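Local structure of pyridoxine 4-oxidase (Mesorhizobium loti, 4HA6) at residues D57-T62 with A72-R77; E63-T68 with I383-Y388; H292-G297 with I442-P447. The protein catalyses the FAD-dependent oxidation of the vitamin B6 form pyridoxine to pyridoxal with molecular oxygen, as a member of the GMC oxidoreductase family. All coordinates share one frame; numbering follows the deposited sequence.

Contact 1: D57-T62 with A72-R77. With FAD (flavin-adenine dinucleotide), chain B.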
loop_
_atom_site.group_PDB
_atom_site.type_symbol
_atom_site.label_atom_id
_atom_site.label_comp_id
_atom_site.label_asym_id
_atom_site.label_seq_id
_atom_site.Cartn_x
_atom_site.Cartn_y
_atom_site.Cartn_z
ATOM N N ASP A 57 5.607 -14.808 1.700
ATOM C CA ASP A 57 5.141 -13.907 0.645
ATOM C C ASP A 57 4.130 -14.666 -0.219
ATOM O O ASP A 57 4.460 -15.713 -0.789
ATOM C CB ASP A 57 6.342 -13.388 -0.179
ATOM C CG ASP A 57 5.938 -12.735 -1.515
ATOM O OD1 ASP A 57 4.773 -12.309 -1.686
ATOM O OD2 ASP A 57 6.816 -12.633 -2.403
ATOM N N TRP A 58 2.909 -14.134 -0.305
ATOM C CA TRP A 58 1.813 -14.775 -1.043
ATOM C C TRP A 58 2.142 -14.953 -2.529
ATOM O O TRP A 58 1.801 -15.980 -3.133
ATOM C CB TRP A 58 0.511 -13.976 -0.897
ATOM C CG TRP A 58 -0.106 -13.991 0.484
ATOM C CD1 TRP A 58 0.175 -13.136 1.520
ATOM C CD2 TRP A 58 -1.120 -14.893 0.973
ATOM N NE1 TRP A 58 -0.599 -13.456 2.620
ATOM C CE2 TRP A 58 -1.394 -14.535 2.312
ATOM C CE3 TRP A 58 -1.816 -15.971 0.409
ATOM C CZ2 TRP A 58 -2.332 -15.218 3.096
ATOM C CZ3 TRP A 58 -2.748 -16.645 1.184
ATOM C CH2 TRP A 58 -2.998 -16.266 2.516
ATOM N N ASP A 59 2.798 -13.947 -3.108
ATOM C CA ASP A 59 3.242 -13.999 -4.503
ATOM C C ASP A 59 2.109 -14.278 -5.511
ATOM O O ASP A 59 2.136 -15.279 -6.217
ATOM C CB ASP A 59 4.375 -15.025 -4.651
ATOM C CG ASP A 59 5.114 -14.888 -5.960
ATOM O OD1 ASP A 59 5.184 -13.759 -6.488
ATOM O OD2 ASP A 59 5.628 -15.906 -6.463
ATOM N N TYR A 60 1.122 -13.386 -5.575
ATOM C CA TYR A 60 0.009 -13.524 -6.518
ATOM C C TYR A 60 0.480 -13.209 -7.927
ATOM O O TYR A 60 1.450 -12.476 -8.109
ATOM C CB TYR A 60 -1.122 -12.545 -6.177
ATOM C CG TYR A 60 -1.674 -12.690 -4.788
ATOM C CD1 TYR A 60 -2.692 -13.608 -4.519
ATOM C CD2 TYR A 60 -1.197 -11.901 -3.741
ATOM C CE1 TYR A 60 -3.209 -13.749 -3.240
ATOM C CE2 TYR A 60 -1.723 -12.026 -2.459
ATOM C CZ TYR A 60 -2.724 -12.954 -2.217
ATOM O OH TYR A 60 -3.250 -13.108 -0.950
ATOM N N ARG A 61 -0.225 -13.734 -8.922
ATOM C CA ARG A 61 0.106 -13.462 -10.312
ATOM C C ARG A 61 -1.126 -12.854 -10.995
ATOM O O ARG A 61 -2.203 -13.450 -10.974
ATOM C CB ARG A 61 0.534 -14.765 -10.991
ATOM C CG ARG A 61 1.059 -14.586 -12.395
ATOM C CD ARG A 61 1.140 -15.916 -13.108
ATOM N NE ARG A 61 1.213 -15.760 -14.561
ATOM C CZ ARG A 61 0.156 -15.593 -15.356
ATOM N NH1 ARG A 61 -1.074 -15.545 -14.843
ATOM N NH2 ARG A 61 0.326 -15.469 -16.670
ATOM N N THR A 62 -0.998 -11.659 -11.574
ATOM C CA THR A 62 -2.165 -11.053 -12.231
ATOM C C THR A 62 -2.410 -11.700 -13.589
ATOM O O THR A 62 -1.508 -12.343 -14.145
ATOM C CB THR A 62 -1.969 -9.564 -12.499
ATOM O OG1 THR A 62 -1.262 -9.404 -13.728
ATOM C CG2 THR A 62 -1.203 -8.862 -11.344
ATOM N N ALA A 72 2.027 -10.215 -17.596
ATOM C CA ALA A 72 1.393 -10.574 -16.332
ATOM C C ALA A 72 2.342 -10.117 -15.237
ATOM O O ALA A 72 3.548 -10.072 -15.440
ATOM C CB ALA A 72 1.177 -12.088 -16.255
ATOM N N HIS A 73 1.811 -9.787 -14.073
ATOM C CA HIS A 73 2.631 -9.170 -13.050
ATOM C C HIS A 73 2.627 -9.990 -11.763
ATOM O O HIS A 73 1.642 -10.659 -11.444
ATOM C CB HIS A 73 2.098 -7.770 -12.754
ATOM C CG HIS A 73 2.161 -6.842 -13.925
ATOM N ND1 HIS A 73 3.074 -5.813 -14.006
ATOM C CD2 HIS A 73 1.423 -6.779 -15.058
ATOM C CE1 HIS A 73 2.902 -5.162 -15.146
ATOM N NE2 HIS A 73 1.902 -5.726 -15.800
ATOM N N HIS A 74 3.720 -9.923 -11.018
ATOM C CA HIS A 74 3.784 -10.615 -9.737
ATOM C C HIS A 74 3.481 -9.642 -8.614
ATOM O O HIS A 74 4.064 -8.562 -8.565
ATOM C CB HIS A 74 5.158 -11.262 -9.552
ATOM C CG HIS A 74 5.269 -12.612 -10.184
ATOM N ND1 HIS A 74 5.280 -13.781 -9.449
ATOM C CD2 HIS A 74 5.353 -12.985 -11.484
ATOM C CE1 HIS A 74 5.373 -14.812 -10.268
ATOM N NE2 HIS A 74 5.416 -14.356 -11.510
ATOM N N TRP A 75 2.555 -10.010 -7.729
ATOM C CA TRP A 75 2.167 -9.147 -6.610
ATOM C C TRP A 75 2.575 -9.740 -5.263
ATOM O O TRP A 75 1.877 -10.591 -4.709
ATOM C CB TRP A 75 0.653 -8.901 -6.617
ATOM C CG TRP A 75 0.197 -7.821 -7.597
ATOM C CD1 TRP A 75 0.923 -7.271 -8.622
ATOM C CD2 TRP A 75 -1.074 -7.146 -7.603
ATOM N NE1 TRP A 75 0.173 -6.312 -9.274
ATOM C CE2 TRP A 75 -1.057 -6.218 -8.666
ATOM C CE3 TRP A 75 -2.229 -7.247 -6.814
ATOM C CZ2 TRP A 75 -2.154 -5.393 -8.965
ATOM C CZ3 TRP A 75 -3.318 -6.431 -7.111
ATOM C CH2 TRP A 75 -3.272 -5.516 -8.176
ATOM N N ALA A 76 3.707 -9.281 -4.736
ATOM C CA ALA A 76 4.192 -9.722 -3.425
ATOM C C ALA A 76 3.243 -9.271 -2.323
ATOM O O ALA A 76 2.786 -8.133 -2.335
ATOM C CB ALA A 76 5.607 -9.180 -3.165
ATOM N N ARG A 77 2.942 -10.155 -1.376
ATOM C CA ARG A 77 2.111 -9.781 -0.232
ATOM C C ARG A 77 2.581 -10.483 1.045
ATOM O O ARG A 77 2.927 -11.667 1.018
ATOM C CB ARG A 77 0.638 -10.116 -0.503
ATOM C CG ARG A 77 -0.083 -9.152 -1.454
ATOM C CD ARG A 77 -0.344 -7.792 -0.789
ATOM N NE ARG A 77 0.494 -6.720 -1.338
ATOM C CZ ARG A 77 0.462 -5.459 -0.914
ATOM N NH1 ARG A 77 -0.365 -5.108 0.062
ATOM N NH2 ARG A 77 1.243 -4.542 -1.471
HETATM P PA FAD B . -1.642 -6.473 4.877
HETATM O O1A FAD B . -0.647 -5.652 5.685
HETATM O O2A FAD B . -1.180 -7.106 3.594
HETATM O O5B FAD B . -2.220 -7.616 5.866
HETATM C C5B FAD B . -2.998 -8.732 5.445
HETATM C C4B FAD B . -2.741 -9.813 6.486
HETATM O O4B FAD B . -3.844 -10.717 6.599
HETATM C C3B FAD B . -1.526 -10.649 6.108
HETATM O O3B FAD B . -0.736 -10.786 7.302
HETATM C C2B FAD B . -2.101 -11.991 5.662
HETATM O O2B FAD B . -1.197 -13.075 5.945
HETATM C C1B FAD B . -3.393 -12.079 6.470
HETATM N N9A FAD B . -4.495 -12.854 5.827
HETATM C C8A FAD B . -4.882 -12.793 4.534
HETATM N N7A FAD B . -5.938 -13.624 4.315
HETATM C C5A FAD B . -6.249 -14.232 5.484
HETATM C C6A FAD B . -7.260 -15.218 5.946
HETATM N N6A FAD B . -8.191 -15.737 5.084
HETATM N N1A FAD B . -7.231 -15.583 7.260
HETATM C C2A FAD B . -6.329 -15.071 8.124
HETATM N N3A FAD B . -5.391 -14.168 7.758
HETATM C C4A FAD B . -5.297 -13.715 6.476
HETATM N N1 FAD B . 3.436 1.132 1.581
HETATM C C2 FAD B . 3.985 2.303 1.955
HETATM O O2 FAD B . 3.231 3.201 2.393
HETATM N N3 FAD B . 5.303 2.552 1.849
HETATM C C4 FAD B . 6.170 1.638 1.380
HETATM O O4 FAD B . 7.399 1.891 1.274
HETATM C C4X FAD B . 5.642 0.324 0.948
HETATM N N5 FAD B . 6.438 -0.644 0.450
HETATM C C5X FAD B . 5.929 -1.846 0.080
HETATM C C6 FAD B . 6.762 -2.842 -0.424
HETATM C C7 FAD B . 6.241 -4.077 -0.796
HETATM C C7M FAD B . 7.158 -5.146 -1.337
HETATM C C8 FAD B . 4.782 -4.340 -0.653
HETATM C C8M FAD B . 4.221 -5.675 -1.063
HETATM C C9 FAD B . 3.938 -3.352 -0.147
HETATM C C9A FAD B . 4.469 -2.113 0.215
HETATM N N10 FAD B . 3.628 -1.107 0.722
HETATM C C10 FAD B . 4.188 0.123 1.094
HETATM C "C1'" FAD B . 2.185 -1.346 0.851
HETATM C "C2'" FAD B . 1.747 -1.572 2.289
HETATM O "O2'" FAD B . 2.641 -2.490 2.939
HETATM C "C3'" FAD B . 0.331 -2.149 2.236
HETATM O "O3'" FAD B . -0.480 -1.285 1.422
HETATM C "C4'" FAD B . -0.272 -2.276 3.624
HETATM O "O4'" FAD B . 0.605 -3.096 4.417
HETATM C "C5'" FAD B . -1.682 -2.875 3.571
HETATM O "O5'" FAD B . -2.006 -3.365 4.870
HETATM P P FAD B . -3.365 -4.182 5.091
HETATM O O1P FAD B . -3.694 -4.267 6.576
HETATM O O2P FAD B . -4.419 -3.678 4.127
HETATM O O3P FAD B . -2.968 -5.636 4.544
#

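Contact 2: E63-T68 with I383-Y388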
loop_
_atom_site.group_PDB
_atom_site.type_symbol
_atom_site.label_atom_id
_atom_site.label_comp_id
_atom_site.label_asym_id
_atom_site.label_seq_id
_atom_site.Cartn_x
_atom_site.Cartn_y
_atom_site.Cartn_z
ATOM N N GLU A 63 -3.615 -11.527 -14.132
ATOM C CA GLU A 63 -3.842 -11.828 -15.548
ATOM C C GLU A 63 -2.865 -11.051 -16.438
ATOM O O GLU A 63 -2.328 -10.018 -16.027
ATOM C CB GLU A 63 -5.264 -11.456 -15.946
ATOM C CG GLU A 63 -6.354 -12.238 -15.189
ATOM C CD GLU A 63 -6.224 -13.739 -15.376
ATOM O OE1 GLU A 63 -5.744 -14.427 -14.438
ATOM O OE2 GLU A 63 -6.599 -14.226 -16.462
ATOM N N ALA A 64 -2.642 -11.540 -17.657
ATOM C CA ALA A 64 -1.924 -10.767 -18.678
ATOM C C ALA A 64 -2.575 -9.393 -18.860
ATOM O O ALA A 64 -3.796 -9.308 -18.921
ATOM C CB ALA A 64 -1.923 -11.526 -20.009
ATOM N N GLN A 65 -1.778 -8.322 -18.955
ATOM C CA GLN A 65 -2.351 -6.972 -19.128
ATOM C C GLN A 65 -2.128 -6.376 -20.513
ATOM O O GLN A 65 -0.992 -6.037 -20.866
ATOM C CB GLN A 65 -1.776 -5.992 -18.099
ATOM C CG GLN A 65 -2.095 -6.340 -16.667
ATOM C CD GLN A 65 -3.572 -6.246 -16.374
ATOM O OE1 GLN A 65 -4.131 -5.156 -16.332
ATOM N NE2 GLN A 65 -4.209 -7.382 -16.164
ATOM N N ALA A 66 -3.216 -6.210 -21.265
ATOM C CA ALA A 66 -3.179 -5.646 -22.614
ATOM C C ALA A 66 -2.532 -4.259 -22.640
ATOM O O ALA A 66 -1.864 -3.881 -23.618
ATOM C CB ALA A 66 -4.593 -5.580 -23.191
ATOM N N GLY A 67 -2.724 -3.507 -21.563
ATOM C CA GLY A 67 -2.156 -2.171 -21.464
ATOM C C GLY A 67 -0.685 -2.161 -21.076
ATOM O O GLY A 67 -0.041 -1.109 -21.138
ATOM N N THR A 68 -0.142 -3.309 -20.659
ATOM C CA THR A 68 1.302 -3.379 -20.390
ATOM C C THR A 68 1.948 -4.460 -21.242
ATOM O O THR A 68 2.609 -5.366 -20.717
ATOM C CB THR A 68 1.637 -3.626 -18.886
ATOM O OG1 THR A 68 1.375 -4.997 -18.551
ATOM C CG2 THR A 68 0.817 -2.710 -17.987
ATOM N N ILE A 383 -8.321 -14.464 -9.453
ATOM C CA ILE A 383 -8.264 -13.873 -10.786
ATOM C C ILE A 383 -8.175 -12.354 -10.621
ATOM O O ILE A 383 -9.160 -11.700 -10.267
ATOM C CB ILE A 383 -9.492 -14.250 -11.609
ATOM C CG1 ILE A 383 -9.696 -15.777 -11.584
ATOM C CG2 ILE A 383 -9.377 -13.707 -13.046
ATOM C CD1 ILE A 383 -10.800 -16.256 -12.504
ATOM N N ILE A 384 -6.977 -11.816 -10.849
ATOM C CA ILE A 384 -6.657 -10.423 -10.553
ATOM C C ILE A 384 -6.372 -9.671 -11.848
ATOM O O ILE A 384 -5.378 -9.950 -12.539
ATOM C CB ILE A 384 -5.411 -10.326 -9.646
ATOM C CG1 ILE A 384 -5.652 -11.039 -8.316
ATOM C CG2 ILE A 384 -5.006 -8.862 -9.420
ATOM C CD1 ILE A 384 -4.355 -11.440 -7.599
ATOM N N ASP A 385 -7.252 -8.729 -12.185
ATOM C CA ASP A 385 -7.052 -7.904 -13.373
ATOM C C ASP A 385 -6.965 -6.448 -12.966
ATOM O O ASP A 385 -7.989 -5.788 -12.873
ATOM C CB ASP A 385 -8.210 -8.088 -14.364
ATOM C CG ASP A 385 -8.146 -7.102 -15.532
ATOM O OD1 ASP A 385 -9.195 -6.851 -16.169
ATOM O OD2 ASP A 385 -7.049 -6.568 -15.813
ATOM N N PRO A 386 -5.737 -5.935 -12.743
ATOM C CA PRO A 386 -5.587 -4.545 -12.318
ATOM C C PRO A 386 -5.979 -3.543 -13.415
ATOM O O PRO A 386 -6.081 -2.365 -13.088
ATOM C CB PRO A 386 -4.084 -4.425 -12.002
ATOM C CG PRO A 386 -3.437 -5.569 -12.743
ATOM C CD PRO A 386 -4.455 -6.662 -12.744
ATOM N N ALA A 387 -6.184 -3.999 -14.656
ATOM C CA ALA A 387 -6.525 -3.115 -15.791
ATOM C C ALA A 387 -5.509 -1.992 -15.962
ATOM O O ALA A 387 -5.873 -0.831 -16.178
ATOM C CB ALA A 387 -7.932 -2.535 -15.637
ATOM N N TYR A 388 -4.229 -2.340 -15.875
ATOM C CA TYR A 388 -3.175 -1.332 -15.934
ATOM C C TYR A 388 -3.223 -0.565 -17.259
ATOM O O TYR A 388 -3.423 -1.160 -18.328
ATOM C CB TYR A 388 -1.796 -1.978 -15.774
ATOM C CG TYR A 388 -1.392 -2.427 -14.383
ATOM C CD1 TYR A 388 -0.666 -3.602 -14.216
ATOM C CD2 TYR A 388 -1.671 -1.660 -13.244
ATOM C CE1 TYR A 388 -0.244 -4.023 -12.976
ATOM C CE2 TYR A 388 -1.247 -2.086 -11.971
ATOM C CZ TYR A 388 -0.535 -3.275 -11.856
ATOM O OH TYR A 388 -0.090 -3.749 -10.640
HETATM O O HOH W 1 -4.348 -3.610 -18.883
#

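Contact 3: H292-G297 with I442-P447. With PXM (4-(aminomethyl)-5-(hydroxymethyl)-2-methylpyridin-3-ol), chain J; FAD (flavin-adenine dinucleotide), chain B.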
loop_
_atom_site.group_PDB
_atom_site.type_symbol
_atom_site.label_atom_id
_atom_site.label_comp_id
_atom_site.label_asym_id
_atom_site.label_seq_id
_atom_site.Cartn_x
_atom_site.Cartn_y
_atom_site.Cartn_z
ATOM N N HIS A 292 -0.712 1.417 -7.922
ATOM C CA HIS A 292 0.210 2.378 -8.543
ATOM C C HIS A 292 1.169 1.592 -9.423
ATOM O O HIS A 292 1.488 0.443 -9.112
ATOM C CB HIS A 292 1.030 3.133 -7.489
ATOM C CG HIS A 292 0.329 4.302 -6.864
ATOM N ND1 HIS A 292 0.241 4.467 -5.498
ATOM C CD2 HIS A 292 -0.273 5.384 -7.413
ATOM C CE1 HIS A 292 -0.406 5.589 -5.230
ATOM N NE2 HIS A 292 -0.729 6.163 -6.377
ATOM N N LEU A 293 1.625 2.216 -10.510
ATOM C CA LEU A 293 2.708 1.685 -11.329
ATOM C C LEU A 293 3.953 2.570 -11.231
ATOM O O LEU A 293 3.851 3.792 -11.012
ATOM C CB LEU A 293 2.281 1.608 -12.800
ATOM C CG LEU A 293 1.257 0.538 -13.151
ATOM C CD1 LEU A 293 0.686 0.787 -14.542
ATOM C CD2 LEU A 293 1.923 -0.833 -13.077
ATOM N N LEU A 294 5.123 1.950 -11.399
ATOM C CA LEU A 294 6.355 2.698 -11.626
ATOM C C LEU A 294 7.024 2.177 -12.889
ATOM O O LEU A 294 7.135 0.964 -13.082
ATOM C CB LEU A 294 7.308 2.562 -10.444
ATOM C CG LEU A 294 6.901 3.303 -9.172
ATOM C CD1 LEU A 294 7.831 2.977 -8.015
ATOM C CD2 LEU A 294 6.879 4.803 -9.440
ATOM N N GLY A 295 7.474 3.088 -13.749
ATOM C CA GLY A 295 8.222 2.700 -14.921
ATOM C C GLY A 295 9.638 2.331 -14.513
ATOM O O GLY A 295 10.359 3.145 -13.914
ATOM N N ALA A 296 10.037 1.103 -14.837
ATOM C CA ALA A 296 11.364 0.602 -14.476
ATOM C C ALA A 296 12.167 0.287 -15.733
ATOM O O ALA A 296 12.132 -0.844 -16.218
ATOM C CB ALA A 296 11.241 -0.658 -13.610
ATOM N N GLY A 297 12.884 1.280 -16.259
ATOM C CA GLY A 297 12.912 2.616 -15.675
ATOM C C GLY A 297 13.683 3.542 -16.590
ATOM O O GLY A 297 14.200 3.109 -17.624
ATOM N N ILE A 442 6.089 -1.542 -13.605
ATOM C CA ILE A 442 5.887 -2.622 -12.635
ATOM C C ILE A 442 4.976 -2.104 -11.525
ATOM O O ILE A 442 4.777 -0.888 -11.428
ATOM C CB ILE A 442 7.224 -3.063 -12.017
ATOM C CG1 ILE A 442 7.973 -1.859 -11.445
ATOM C CG2 ILE A 442 8.101 -3.789 -13.050
ATOM C CD1 ILE A 442 9.354 -2.211 -10.928
ATOM N N THR A 443 4.431 -2.997 -10.689
ATOM C CA THR A 443 3.597 -2.566 -9.564
ATOM C C THR A 443 4.391 -1.794 -8.501
ATOM O O THR A 443 5.539 -2.140 -8.185
ATOM C CB THR A 443 2.837 -3.750 -8.892
ATOM O OG1 THR A 443 2.126 -3.275 -7.743
ATOM C CG2 THR A 443 3.786 -4.850 -8.453
ATOM N N HIS A 444 3.769 -0.757 -7.943
ATOM C CA HIS A 444 4.375 0.021 -6.868
ATOM C C HIS A 444 3.989 -0.581 -5.514
ATOM O O HIS A 444 4.399 -0.066 -4.477
ATOM C CB HIS A 444 3.899 1.473 -6.978
ATOM C CG HIS A 444 4.724 2.476 -6.214
ATOM N ND1 HIS A 444 5.538 2.142 -5.157
ATOM C CD2 HIS A 444 4.833 3.820 -6.363
ATOM C CE1 HIS A 444 6.112 3.239 -4.679
ATOM N NE2 HIS A 444 5.706 4.264 -5.399
ATOM N N HIS A 445 3.183 -1.650 -5.540
ATOM C CA HIS A 445 2.744 -2.407 -4.426
ATOM C C HIS A 445 1.675 -1.810 -3.577
ATOM O O HIS A 445 1.704 -1.995 -2.405
ATOM C CB HIS A 445 3.906 -2.815 -3.519
ATOM C CG HIS A 445 4.919 -3.624 -4.192
ATOM N ND1 HIS A 445 6.016 -3.121 -4.646
ATOM C CD2 HIS A 445 4.897 -4.902 -4.601
ATOM C CE1 HIS A 445 6.674 -4.033 -5.250
ATOM N NE2 HIS A 445 5.993 -5.106 -5.226
ATOM N N HIS A 446 0.737 -1.101 -4.152
ATOM C CA HIS A 446 -0.311 -0.410 -3.405
ATOM C C HIS A 446 -1.733 -0.829 -3.796
ATOM O O HIS A 446 -2.558 0.050 -4.076
ATOM C CB HIS A 446 -0.176 1.110 -3.606
ATOM C CG HIS A 446 1.195 1.634 -3.310
ATOM N ND1 HIS A 446 1.734 2.716 -3.967
ATOM C CD2 HIS A 446 2.134 1.218 -2.430
ATOM C CE1 HIS A 446 2.956 2.939 -3.513
ATOM N NE2 HIS A 446 3.214 2.055 -2.570
ATOM N N PRO A 447 -2.028 -2.147 -3.809
ATOM C CA PRO A 447 -3.397 -2.554 -4.169
ATOM C C PRO A 447 -4.394 -2.106 -3.109
ATOM O O PRO A 447 -4.044 -2.122 -1.920
ATOM C CB PRO A 447 -3.319 -4.084 -4.191
ATOM C CG PRO A 447 -2.216 -4.428 -3.239
ATOM C CD PRO A 447 -1.204 -3.305 -3.402
HETATM N N1 PXM J . 9.952 1.436 -4.897
HETATM C C2 PXM J . 8.987 0.519 -4.882
HETATM C C2A PXM J . 8.867 -0.531 -5.941
HETATM C C3 PXM J . 8.091 0.585 -3.825
HETATM O O3 PXM J . 7.073 -0.340 -3.762
HETATM C C4 PXM J . 8.191 1.575 -2.824
HETATM C C5 PXM J . 9.250 2.525 -2.911
HETATM C C5A PXM J . 9.540 3.646 -1.932
HETATM O O5 PXM J . 8.491 4.130 -1.168
HETATM C C6 PXM J . 10.124 2.402 -3.997
HETATM C C4A PXM J . 7.162 1.546 -1.730
HETATM N N4 PXM J . 5.811 1.445 -2.200
HETATM P PA FAD B . -1.642 -6.473 4.877
HETATM O O1A FAD B . -0.647 -5.652 5.685
HETATM O O2A FAD B . -1.180 -7.106 3.594
HETATM O O5B FAD B . -2.220 -7.616 5.866
HETATM C C5B FAD B . -2.998 -8.732 5.445
HETATM C C4B FAD B . -2.741 -9.813 6.486
HETATM O O4B FAD B . -3.844 -10.717 6.599
HETATM C C3B FAD B . -1.526 -10.649 6.108
HETATM O O3B FAD B . -0.736 -10.786 7.302
HETATM C C2B FAD B . -2.101 -11.991 5.662
HETATM O O2B FAD B . -1.197 -13.075 5.945
HETATM C C1B FAD B . -3.393 -12.079 6.470
HETATM N N9A FAD B . -4.495 -12.854 5.827
HETATM C C8A FAD B . -4.882 -12.793 4.534
HETATM N N7A FAD B . -5.938 -13.624 4.315
HETATM C C5A FAD B . -6.249 -14.232 5.484
HETATM C C6A FAD B . -7.260 -15.218 5.946
HETATM N N6A FAD B . -8.191 -15.737 5.084
HETATM N N1A FAD B . -7.231 -15.583 7.260
HETATM C C2A FAD B . -6.329 -15.071 8.124
HETATM N N3A FAD B . -5.391 -14.168 7.758
HETATM C C4A FAD B . -5.297 -13.715 6.476
HETATM N N1 FAD B . 3.436 1.132 1.581
HETATM C C2 FAD B . 3.985 2.303 1.955
HETATM O O2 FAD B . 3.231 3.201 2.393
HETATM N N3 FAD B . 5.303 2.552 1.849
HETATM C C4 FAD B . 6.170 1.638 1.380
HETATM O O4 FAD B . 7.399 1.891 1.274
HETATM C C4X FAD B . 5.642 0.324 0.948
HETATM N N5 FAD B . 6.438 -0.644 0.450
HETATM C C5X FAD B . 5.929 -1.846 0.080
HETATM C C6 FAD B . 6.762 -2.842 -0.424
HETATM C C7 FAD B . 6.241 -4.077 -0.796
HETATM C C7M FAD B . 7.158 -5.146 -1.337
HETATM C C8 FAD B . 4.782 -4.340 -0.653
HETATM C C8M FAD B . 4.221 -5.675 -1.063
HETATM C C9 FAD B . 3.938 -3.352 -0.147
HETATM C C9A FAD B . 4.469 -2.113 0.215
HETATM N N10 FAD B . 3.628 -1.107 0.722
HETATM C C10 FAD B . 4.188 0.123 1.094
HETATM C "C1'" FAD B . 2.185 -1.346 0.851
HETATM C "C2'" FAD B . 1.747 -1.572 2.289
HETATM O "O2'" FAD B . 2.641 -2.490 2.939
HETATM C "C3'" FAD B . 0.331 -2.149 2.236
HETATM O "O3'" FAD B . -0.480 -1.285 1.422
HETATM C "C4'" FAD B . -0.272 -2.276 3.624
HETATM O "O4'" FAD B . 0.605 -3.096 4.417
HETATM C "C5'" FAD B . -1.682 -2.875 3.571
HETATM O "O5'" FAD B . -2.006 -3.365 4.870
HETATM P P FAD B . -3.365 -4.182 5.091
HETATM O O1P FAD B . -3.694 -4.267 6.576
HETATM O O2P FAD B . -4.419 -3.678 4.127
HETATM O O3P FAD B . -2.968 -5.636 4.544
#

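Contact 1: D57-T62 with A72-R77
Asp57 turns its carboxylate onto the backbone opposite: with CG anti to its own amide nitrogen (chi1 165°), OD1 comes to rest 2.8 Å from Arg77 N. The amide of Asp59 meets the same oxygen from the other face of the carboxylate, closing an Asx turn, so two backbone N-H groups grip OD1 while OD2 is taken by the amide of Gly53. Trp58 N donates to Arg77 O at 2.8 Å, and the indole brings its CD1 edge alongside that carbonyl. Trp58 NE1 makes a weak bond of 3.4 Å to the ribose O2B of FAD. Asp59 OD1 takes an almost straight bond of 3.0 Å from His74 ND1, met on the syn side, with carboxylate and imidazole planes 28° apart. These bonds sit at one end of a short two-stranded antiparallel ribbon beside the cofactor, with Tyr60-Trp75 as its hydrogen-bonded pair and Arg61-His74 as its non-hydrogen-bonded pair. Tyr60 and Trp75 share one face of it. The phenol edge of Tyr60 meets the Arg77 chain, CE2 to CG 3.5 Å, and its OH lies over a face of the Trp58 ring while bonding Glu255. Thr62 divides its branches: chi1 of 84° aims OG1 at His73 N, 3.1 Å away, and lays CG2 over the five-membered ring of Trp75, 3.7 Å from the centroid, a CH-pi contact. Arg77, bent at chi2 and chi3, returns NE to Ala76 O at 2.9 Å, and its guanidinium reaches the C8M methyl of the flavin.

Contact 2: E63-T68 with I383-Y388
Gln65 and Asp385 meet through an amide N-H, NE2 to OD2 3.0 Å, and this amide is the tight centre of the contact. Gln65, bent at chi2 (-65°), sets its OE1 2.9 Å from Tyr388 N, which lies in the carbonyl plane, and turns NE2 back to Glu63 O at 3.2 Å. Ala387 N reaches Asp385 OD2 at 2.9 Å from the opposite face of the carboxylate, closing an Asx turn. Tyr388 stands with its ring almost square to the Gln65 amide, Pro386 CB over one face and Thr68 CG2 packed 3.5 Å from its CB; its OH bonds Asp291. The outer parts are looser. Glu63 gives its backbone N to Ile384 O, but its side chain only brushes Ile383, CD to CG2 3.9 Å, before OE1 forms a salt bridge with Arg381. At the other end a water accepts from Gly67 N at 3.1 Å and lies 2.7 Å from Tyr388 O, beside a glycine whose side chain, if it had one, would run into that carbonyl. With the oxygen and both N-H groups of Gln65 engaged, the amide is fixed in rotation, and two N-H donors on OD2 are consistent with an ionised Asp385.

Contact 3: H292-G297 with I442-P447
His292 ND1 and His446 ND1 lie 2.8 Å apart in a hydrogen bond that either could donate, the two imidazoles meeting rim to rim with their planes at 89°. His292 NE2 is held by Thr363 O, which fixes the ring at its other nitrogen. The backbones pair alongside: Leu294 and Ile442 exchange two hydrogen bonds, and His444 N gives a third to His292 O at 2.8 Å. Ile442 CD1 packs against Ala296 CB at 3.6 Å. His444, its CG anti to the backbone N (chi1 -163°), holds its ring between neighbours: Leu294 CD1 sits 3.5 Å from the ring centroid, close to the normal, as a CH-pi contact, and the rim of His446 covers the other face. With an alanine here, Leu294 CD1 would probably lose the ring it rests on and His446 a neighbour, opening a gap next to the ligand. His444 O accepts from pyridoxamine O3 at 2.8 Å and also from N4. His445 ND1 donates to O3. The ligand's N4 also lies 2.7 Å from His446 NE2. His445 N is held by Thr443 OG1 in an ST turn, the same hydroxyl also bonding Asp291, and the His445 ring lies between the flavin methyl C7M and Thr443 CG2. Three successive histidines leave a strand end to line the ligand pocket beside the flavin, in the substrate-binding part of a GMC oxidoreductase.

How the contacts relate
The three contacts lie about 12 to 13 Å apart, centre to centre, and touch one another. Contact 1 is the two-stranded ribbon 60-61/74-75, and segment 63-68 of contact 2 belongs to the loop between its strands, joining that loop to strand 383-385 more than 300 residues on. Contact 3 pairs strands 293-302 and 441-443 of the large antiparallel sheet; its segments alternate with those of contact 2 but follow contact 1 along the chain. Tyr388 links them: its ring meets His73 edge-to-face and touches Leu293, and its OH packs on Thr443. Contacts 1 and 3 both reach FAD, so chain parts remote in sequence converge on cofactor and ligand, with contact 2 set farther from them.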